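Local coordinates for protein iodotyrosine deiodinase (Thermotoga neapolitana, PDB 6TYK) that removes halide from halotyrosines such as 3-iodo-L-tyrosine, using FMN as cofactor and NADPH as reductant, and works as a homodimer, at residues Ala98-Lys108 and Ser154-Gly165. Residues are numbered along the deposited sequence; the frame is centred on the assembly and turned at random. Where two conformers were deposited one is given.
Sequences APYLLLVFSEK and SELRLEVILPVG
Ser106 and Glu159 meet across antiparallel strands 100-107 and 156-165, at a classic beta bulge. Glu159 and Val160 of one strand stand opposite the single Val104 of the other, whose carbonyl oxygen takes a straight bond from Glu159 N (2.8 Å) and a weak one from Val160 N. The extra residue turns the Glu159 side chain toward the neighbouring strand; bent at chi2 (-69°), it brings OE2 within 2.7 Å of Ser106 OG, which donates to the carboxylate's anti lone pair. Serine suits the spot, small beside the acid and able to donate a hydrogen bond. Arg114 forms a salt bridge to the same OE2 and Trp118 NE1 bonds OE1, holding the buried acid at both oxygens. A glutamine in its place would probably leave Arg114 without its countercharge and Ser106 OG with a poorer acceptor.

On the face of Leu103 and Phe105, Leu158 has CG anti to the backbone N (chi1 180°), which with a chi2 of 55° sets CD1 over the Phe105 ring, 3.8 Å above its plane, in a CH-pi contact. The same methyl presses on Leu103 CB, and Phe186 of the second subunit meets the Phe105 ring edge-to-face. The opposite face packs on helix 113-130, which suits branched apolar residues: Val104 and Val160 lie side by side, CB to CG1 3.7 Å, and Leu162 slants across Val104, CD1 touching CG2. Lys108, extended beyond CG, is long enough to reach Ser154 O with NZ (2.8 Å). The bulged pair forms the centre of the antiparallel sheet of the FMN-dependent nitroreductase fold, with Val160 near the flavin.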
loop_
_atom_site.group_PDB
_atom_site.type_symbol
_atom_site.label_atom_id
_atom_site.label_comp_id
_atom_site.label_asym_id
_atom_site.label_seq_id
_atom_site.Cartn_x
_atom_site.Cartn_y
_atom_site.Cartn_z
ATOM N N ALA A 98 4.662 19.830 12.182
ATOM C CA ALA A 98 3.966 19.654 10.915
ATOM C C ALA A 98 2.675 20.466 10.914
ATOM O O ALA A 98 1.902 20.409 11.866
ATOM C CB ALA A 98 3.680 18.181 10.673
ATOM N N PRO A 99 2.446 21.231 9.843
ATOM C CA PRO A 99 1.218 22.030 9.741
ATOM C C PRO A 99 -0.031 21.170 9.598
ATOM O O PRO A 99 -1.116 21.607 9.981
ATOM C CB PRO A 99 1.449 22.880 8.485
ATOM C CG PRO A 99 2.494 22.144 7.712
ATOM C CD PRO A 99 3.379 21.500 8.739
ATOM N N TYR A 100 0.127 19.961 9.071
ATOM C CA TYR A 100 -0.987 19.037 8.939
ATOM C C TYR A 100 -0.622 17.706 9.559
ATOM O O TYR A 100 0.483 17.208 9.331
ATOM C CB TYR A 100 -1.286 18.748 7.468
ATOM C CG TYR A 100 -1.676 19.915 6.604
ATOM C CD1 TYR A 100 -2.948 20.459 6.672
ATOM C CD2 TYR A 100 -0.794 20.427 5.667
ATOM C CE1 TYR A 100 -3.315 21.511 5.858
ATOM C CE2 TYR A 100 -1.152 21.475 4.846
ATOM C CZ TYR A 100 -2.411 22.013 4.951
ATOM O OH TYR A 100 -2.766 23.058 4.137
ATOM N N LEU A 101 -1.543 17.123 10.322
ATOM C CA LEU A 101 -1.477 15.696 10.597
ATOM C C LEU A 101 -2.605 15.049 9.817
ATOM O O LEU A 101 -3.787 15.263 10.109
ATOM C CB LEU A 101 -1.618 15.380 12.079
ATOM C CG LEU A 101 -0.665 16.122 13.007
ATOM C CD1 LEU A 101 -0.920 15.686 14.438
ATOM C CD2 LEU A 101 0.781 15.860 12.613
ATOM N N LEU A 102 -2.240 14.290 8.793
ATOM C CA LEU A 102 -3.238 13.613 7.983
ATOM C C LEU A 102 -3.461 12.240 8.583
ATOM O O LEU A 102 -2.573 11.377 8.543
ATOM C CB LEU A 102 -2.753 13.490 6.544
ATOM C CG LEU A 102 -3.678 12.684 5.628
ATOM C CD1 LEU A 102 -5.025 13.385 5.405
ATOM C CD2 LEU A 102 -2.995 12.393 4.301
ATOM N N LEU A 103 -4.623 12.054 9.197
ATOM C CA LEU A 103 -4.975 10.761 9.753
ATOM C C LEU A 103 -5.722 9.965 8.707
ATOM O O LEU A 103 -6.738 10.411 8.174
ATOM C CB LEU A 103 -5.800 10.914 11.037
ATOM C CG LEU A 103 -4.978 11.122 12.322
ATOM C CD1 LEU A 103 -4.081 12.358 12.237
ATOM C CD2 LEU A 103 -5.898 11.215 13.525
ATOM N N VAL A 104 -5.208 8.780 8.416
ATOM C CA VAL A 104 -5.760 7.940 7.366
ATOM C C VAL A 104 -6.451 6.746 8.001
ATOM O O VAL A 104 -5.836 5.987 8.765
ATOM C CB VAL A 104 -4.656 7.450 6.403
ATOM C CG1 VAL A 104 -5.259 6.590 5.310
ATOM C CG2 VAL A 104 -3.919 8.631 5.796
ATOM N N PHE A 105 -7.740 6.592 7.704
ATOM C CA PHE A 105 -8.525 5.511 8.271
ATOM C C PHE A 105 -8.937 4.515 7.207
ATOM O O PHE A 105 -9.040 4.854 6.023
ATOM C CB PHE A 105 -9.810 6.059 8.902
ATOM C CG PHE A 105 -9.580 7.031 10.015
ATOM C CD1 PHE A 105 -9.257 8.352 9.753
ATOM C CD2 PHE A 105 -9.710 6.628 11.336
ATOM C CE1 PHE A 105 -9.049 9.246 10.795
ATOM C CE2 PHE A 105 -9.509 7.519 12.378
ATOM C CZ PHE A 105 -9.181 8.827 12.104
ATOM N N SER A 106 -9.189 3.287 7.643
ATOM C CA SER A 106 -9.761 2.266 6.774
ATOM C C SER A 106 -11.175 1.912 7.216
ATOM O O SER A 106 -11.485 1.870 8.410
ATOM C CB SER A 106 -8.887 1.009 6.751
ATOM O OG SER A 106 -8.716 0.469 8.051
ATOM N N GLU A 107 -12.039 1.682 6.239
ATOM C CA GLU A 107 -13.399 1.252 6.509
ATOM C C GLU A 107 -13.393 -0.236 6.841
ATOM O O GLU A 107 -13.174 -1.077 5.967
ATOM C CB GLU A 107 -14.269 1.519 5.288
ATOM C CG GLU A 107 -15.715 1.121 5.450
ATOM C CD GLU A 107 -16.531 1.449 4.223
ATOM O OE1 GLU A 107 -15.955 1.460 3.115
ATOM O OE2 GLU A 107 -17.745 1.700 4.368
ATOM N N LYS A 108 -13.633 -0.559 8.107
ATOM C CA LYS A 108 -13.498 -1.940 8.561
ATOM C C LYS A 108 -14.309 -2.957 7.762
ATOM O O LYS A 108 -13.867 -4.086 7.550
ATOM C CB LYS A 108 -13.855 -2.045 10.040
ATOM C CG LYS A 108 -12.969 -1.232 10.966
ATOM C CD LYS A 108 -13.495 -1.334 12.386
ATOM C CE LYS A 108 -12.802 -0.366 13.311
ATOM N NZ LYS A 108 -13.354 -0.453 14.692
ATOM N N SER A 154 -17.012 3.900 15.117
ATOM C CA SER A 154 -16.652 2.496 15.260
ATOM C C SER A 154 -16.375 1.823 13.917
ATOM O O SER A 154 -15.671 0.819 13.855
ATOM C CB SER A 154 -17.764 1.745 15.992
ATOM O OG SER A 154 -18.976 1.815 15.265
ATOM N N GLU A 155 -16.938 2.379 12.848
ATOM C CA GLU A 155 -16.786 1.805 11.512
ATOM C C GLU A 155 -15.397 1.995 10.904
ATOM O O GLU A 155 -15.081 1.384 9.891
ATOM C CB GLU A 155 -17.829 2.396 10.561
ATOM C CG GLU A 155 -19.257 1.954 10.839
ATOM C CD GLU A 155 -19.917 2.714 11.974
ATOM O OE1 GLU A 155 -19.363 3.740 12.422
ATOM O OE2 GLU A 155 -21.004 2.287 12.413
ATOM N N LEU A 156 -14.576 2.842 11.519
ATOM C CA LEU A 156 -13.299 3.202 10.927
ATOM C C LEU A 156 -12.144 2.821 11.827
ATOM O O LEU A 156 -12.237 2.910 13.045
ATOM C CB LEU A 156 -13.242 4.705 10.636
ATOM C CG LEU A 156 -14.292 5.267 9.669
ATOM C CD1 LEU A 156 -14.077 6.758 9.450
ATOM C CD2 LEU A 156 -14.256 4.527 8.335
ATOM N N ARG A 157 -11.050 2.408 11.206
ATOM C CA ARG A 157 -9.834 2.072 11.924
ATOM C C ARG A 157 -8.740 3.043 11.527
ATOM O O ARG A 157 -8.470 3.210 10.344
ATOM C CB ARG A 157 -9.390 0.659 11.546
ATOM C CG ARG A 157 -8.056 0.274 12.124
ATOM C CD ARG A 157 -7.730 -1.177 11.855
ATOM N NE ARG A 157 -6.482 -1.548 12.506
ATOM C CZ ARG A 157 -6.134 -2.796 12.789
ATOM N NH1 ARG A 157 -6.954 -3.790 12.476
ATOM N NH2 ARG A 157 -4.974 -3.045 13.393
ATOM N N LEU A 158 -8.099 3.681 12.502
ATOM C CA LEU A 158 -6.968 4.535 12.178
ATOM C C LEU A 158 -5.796 3.667 11.750
ATOM O O LEU A 158 -5.386 2.777 12.485
ATOM C CB LEU A 158 -6.588 5.398 13.377
ATOM C CG LEU A 158 -5.411 6.355 13.203
ATOM C CD1 LEU A 158 -5.614 7.290 12.014
ATOM C CD2 LEU A 158 -5.230 7.148 14.496
ATOM N N GLU A 159 -5.273 3.925 10.558
ATOM C CA GLU A 159 -4.175 3.133 10.016
ATOM C C GLU A 159 -2.820 3.793 10.238
ATOM O O GLU A 159 -1.828 3.127 10.522
ATOM C CB GLU A 159 -4.372 2.904 8.520
ATOM C CG GLU A 159 -5.524 1.977 8.181
ATOM C CD GLU A 159 -5.265 0.541 8.586
ATOM O OE1 GLU A 159 -4.097 0.201 8.892
ATOM O OE2 GLU A 159 -6.222 -0.259 8.583
ATOM N N VAL A 160 -2.761 5.104 10.069
ATOM C CA VAL A 160 -1.483 5.786 10.111
ATOM C C VAL A 160 -1.715 7.273 10.306
ATOM O O VAL A 160 -2.746 7.804 9.892
ATOM C CB VAL A 160 -0.668 5.532 8.812
ATOM C CG1 VAL A 160 -1.384 6.083 7.570
ATOM C CG2 VAL A 160 0.711 6.125 8.929
ATOM N N ILE A 161 -0.780 7.920 10.995
ATOM C CA ILE A 161 -0.759 9.370 11.119
ATOM C C ILE A 161 0.333 9.847 10.193
ATOM O O ILE A 161 1.495 9.462 10.348
ATOM C CB ILE A 161 -0.419 9.786 12.559
ATOM C CG1 ILE A 161 -1.509 9.300 13.521
ATOM C CG2 ILE A 161 -0.212 11.305 12.657
ATOM C CD1 ILE A 161 -1.085 9.382 14.974
ATOM N N LEU A 162 -0.027 10.678 9.226
ATOM C CA LEU A 162 0.954 11.212 8.293
ATOM C C LEU A 162 1.141 12.702 8.521
ATOM O O LEU A 162 0.363 13.511 8.016
ATOM C CB LEU A 162 0.504 10.996 6.846
ATOM C CG LEU A 162 0.427 9.560 6.345
ATOM C CD1 LEU A 162 -0.386 9.522 5.062
ATOM C CD2 LEU A 162 1.813 9.002 6.088
ATOM N N PRO A 163 2.169 13.079 9.286
ATOM C CA PRO A 163 2.501 14.503 9.356
ATOM C C PRO A 163 2.906 14.963 7.966
ATOM O O PRO A 163 3.663 14.261 7.289
ATOM C CB PRO A 163 3.695 14.548 10.315
ATOM C CG PRO A 163 3.635 13.239 11.062
ATOM C CD PRO A 163 3.083 12.253 10.087
ATOM N N VAL A 164 2.369 16.097 7.532
ATOM C CA VAL A 164 2.663 16.624 6.208
ATOM C C VAL A 164 3.025 18.093 6.303
ATOM O O VAL A 164 2.378 18.860 7.009
ATOM C CB VAL A 164 1.468 16.462 5.253
ATOM C CG1 VAL A 164 1.779 17.102 3.894
ATOM C CG2 VAL A 164 1.129 14.986 5.083
ATOM N N GLY A 165 4.071 18.477 5.590
ATOM C CA GLY A 165 4.462 19.868 5.528
ATOM C C GLY A 165 5.684 19.996 4.650
ATOM O O GLY A 165 6.097 19.041 3.994
HETATM O O HOH W 1 -12.747 2.671 15.646
#